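Local coordinates for protein aminofutalosine deaminase (Helicobacter pylori, PDB 7LKK) that catalyses the hydrolytic deamination of aminofutalosine in the menaquinone pathway, using a metal ion bound in its active site, at residues Asn68-Ala74 against Asp386-Phe392. Numbering follows the deposited sequence.
Sequences NSVLLPA and DLSVFGF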
loop_
_atom_site.group_PDB
_atom_site.type_symbol
_atom_site.label_atom_id
_atom_site.label_comp_id
_atom_site.label_asym_id
_atom_site.label_seq_id
_atom_site.Cartn_x
_atom_site.Cartn_y
_atom_site.Cartn_z
ATOM N N ASN A 68 5.087 -25.419 5.127
ATOM C CA ASN A 68 4.606 -24.300 4.313
ATOM C C ASN A 68 4.556 -23.001 5.109
ATOM O O ASN A 68 3.687 -22.154 4.888
ATOM C CB ASN A 68 3.238 -24.610 3.699
ATOM C CG ASN A 68 3.300 -25.752 2.709
ATOM O OD1 ASN A 68 4.369 -26.072 2.187
ATOM N ND2 ASN A 68 2.160 -26.378 2.450
ATOM N N SER A 69 5.492 -22.835 6.036
ATOM C CA SER A 69 5.523 -21.683 6.918
ATOM C C SER A 69 6.902 -21.042 6.863
ATOM O O SER A 69 7.859 -21.613 6.336
ATOM C CB SER A 69 5.166 -22.078 8.356
ATOM O OG SER A 69 3.908 -22.731 8.395
ATOM N N VAL A 70 6.990 -19.833 7.411
ATOM C CA VAL A 70 8.236 -19.082 7.473
ATOM C C VAL A 70 8.567 -18.820 8.933
ATOM O O VAL A 70 7.732 -18.296 9.680
ATOM C CB VAL A 70 8.146 -17.761 6.687
ATOM C CG1 VAL A 70 9.349 -16.881 6.987
ATOM C CG2 VAL A 70 8.043 -18.041 5.193
ATOM N N LEU A 71 9.777 -19.196 9.333
ATOM C CA LEU A 71 10.321 -18.887 10.648
ATOM C C LEU A 71 11.328 -17.756 10.493
ATOM O O LEU A 71 12.210 -17.822 9.631
ATOM C CB LEU A 71 10.983 -20.123 11.264
ATOM C CG LEU A 71 11.787 -19.962 12.554
ATOM C CD1 LEU A 71 10.920 -19.391 13.659
ATOM C CD2 LEU A 71 12.387 -21.298 12.978
ATOM N N LEU A 72 11.194 -16.722 11.318
ATOM C CA LEU A 72 12.031 -15.538 11.199
ATOM C C LEU A 72 12.048 -14.833 12.549
ATOM O O LEU A 72 11.244 -15.153 13.435
ATOM C CB LEU A 72 11.519 -14.603 10.086
ATOM C CG LEU A 72 10.377 -13.633 10.404
ATOM C CD1 LEU A 72 10.363 -12.489 9.400
ATOM C CD2 LEU A 72 9.034 -14.350 10.410
ATOM N N PRO A 73 12.975 -13.898 12.757
ATOM C CA PRO A 73 12.970 -13.144 14.016
ATOM C C PRO A 73 11.714 -12.298 14.141
ATOM O O PRO A 73 11.162 -11.819 13.148
ATOM C CB PRO A 73 14.222 -12.265 13.913
ATOM C CG PRO A 73 15.063 -12.899 12.873
ATOM C CD PRO A 73 14.123 -13.537 11.909
ATOM N N ALA A 74 11.263 -12.116 15.380
ATOM C CA ALA A 74 10.219 -11.135 15.641
ATOM C C ALA A 74 10.658 -9.762 15.145
ATOM O O ALA A 74 11.844 -9.418 15.163
ATOM C CB ALA A 74 9.889 -11.081 17.133
ATOM N N ASP A 386 13.310 -14.346 20.272
ATOM C CA ASP A 386 12.163 -13.577 19.793
ATOM C C ASP A 386 11.874 -14.054 18.373
ATOM O O ASP A 386 12.536 -13.638 17.420
ATOM C CB ASP A 386 12.448 -12.079 19.846
ATOM C CG ASP A 386 12.709 -11.578 21.260
ATOM O OD1 ASP A 386 12.268 -12.234 22.229
ATOM O OD2 ASP A 386 13.361 -10.523 21.401
ATOM N N LEU A 387 10.885 -14.933 18.230
ATOM C CA LEU A 387 10.692 -15.671 16.990
ATOM C C LEU A 387 9.236 -15.632 16.554
ATOM O O LEU A 387 8.325 -15.781 17.374
ATOM C CB LEU A 387 11.148 -17.128 17.151
ATOM C CG LEU A 387 12.610 -17.307 17.571
ATOM C CD1 LEU A 387 12.890 -18.738 18.008
ATOM C CD2 LEU A 387 13.542 -16.894 16.441
ATOM N N SER A 388 9.029 -15.452 15.251
ATOM C CA SER A 388 7.708 -15.470 14.639
ATOM C C SER A 388 7.605 -16.640 13.672
ATOM O O SER A 388 8.581 -16.994 13.005
ATOM C CB SER A 388 7.425 -14.164 13.888
ATOM O OG SER A 388 7.322 -13.060 14.767
ATOM N N VAL A 389 6.417 -17.237 13.603
ATOM C CA VAL A 389 6.085 -18.242 12.598
ATOM C C VAL A 389 4.836 -17.779 11.860
ATOM O O VAL A 389 3.810 -17.491 12.488
ATOM C CB VAL A 389 5.864 -19.630 13.229
ATOM C CG1 VAL A 389 5.437 -20.635 12.168
ATOM C CG2 VAL A 389 7.124 -20.101 13.945
ATOM N N PHE A 390 4.927 -17.699 10.532
ATOM C CA PHE A 390 3.812 -17.326 9.671
ATOM C C PHE A 390 3.477 -18.499 8.763
ATOM O O PHE A 390 4.357 -19.017 8.069
ATOM C CB PHE A 390 4.148 -16.095 8.820
ATOM C CG PHE A 390 4.191 -14.804 9.594
ATOM C CD1 PHE A 390 5.326 -14.440 10.299
ATOM C CD2 PHE A 390 3.101 -13.949 9.597
ATOM C CE1 PHE A 390 5.371 -13.250 11.005
ATOM C CE2 PHE A 390 3.138 -12.756 10.299
ATOM C CZ PHE A 390 4.275 -12.407 11.004
ATOM N N GLY A 391 2.210 -18.901 8.749
ATOM C CA GLY A 391 1.766 -20.048 7.970
ATOM C C GLY A 391 1.139 -19.621 6.656
ATOM O O GLY A 391 0.454 -18.600 6.581
ATOM N N PHE A 392 1.382 -20.419 5.616
ATOM C CA PHE A 392 0.868 -20.153 4.282
ATOM C C PHE A 392 0.302 -21.436 3.688
ATOM O O PHE A 392 0.404 -22.518 4.273
ATOM C CB PHE A 392 1.958 -19.568 3.373
ATOM C CG PHE A 392 2.570 -18.299 3.900
ATOM C CD1 PHE A 392 1.917 -17.086 3.748
ATOM C CD2 PHE A 392 3.789 -18.321 4.555
ATOM C CE1 PHE A 392 2.473 -15.919 4.236
ATOM C CE2 PHE A 392 4.352 -17.155 5.046
ATOM C CZ PHE A 392 3.691 -15.953 4.885
HETATM O O HOH W 1 8.357 -11.477 12.596
#
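L72 meets F390 at the ring's rim: CD2 lies near the ring plane, 3.7 Å from F390 CD1. The chi1 of L72 (83°) sets CG between the backbone N and the carbonyl carbon, and CD2 also packs against CB of S388. On the same face V70 reaches the second phenylalanine, CG2 sitting 3.8 Å from F392 CE2; F405 of helix 401-408 touches V70, L72 and F392 and meets the F390 ring edge-to-face. On the other face of the sheet, L71, its CG anti to N, lays CD1 3.9 Å from V389 CG2 and against CB of L387. Between these two layers the backbones run antiparallel at 166°. V70 pairs with F390 and L72 with S388 through two hydrogen bonds each, the straightest being S388 N to L72 O at 2.9 Å. Past P73, A74 N binds D386 O at 2.8 Å, coming in 51° out of the carbonyl plane. A water bridges P73 O and S388 OG. The D386 carboxylate leads away from 68-74, OD2 salt-bridging R384 and OD1 accepting from G418 N. Flanked by parallel 23-25 and antiparallel 414-417, this pair belongs to a mixed sheet beside the TIM barrel, consistent with amidohydrolases; strand 69-80 continues to iron ligand H79, away from this contact.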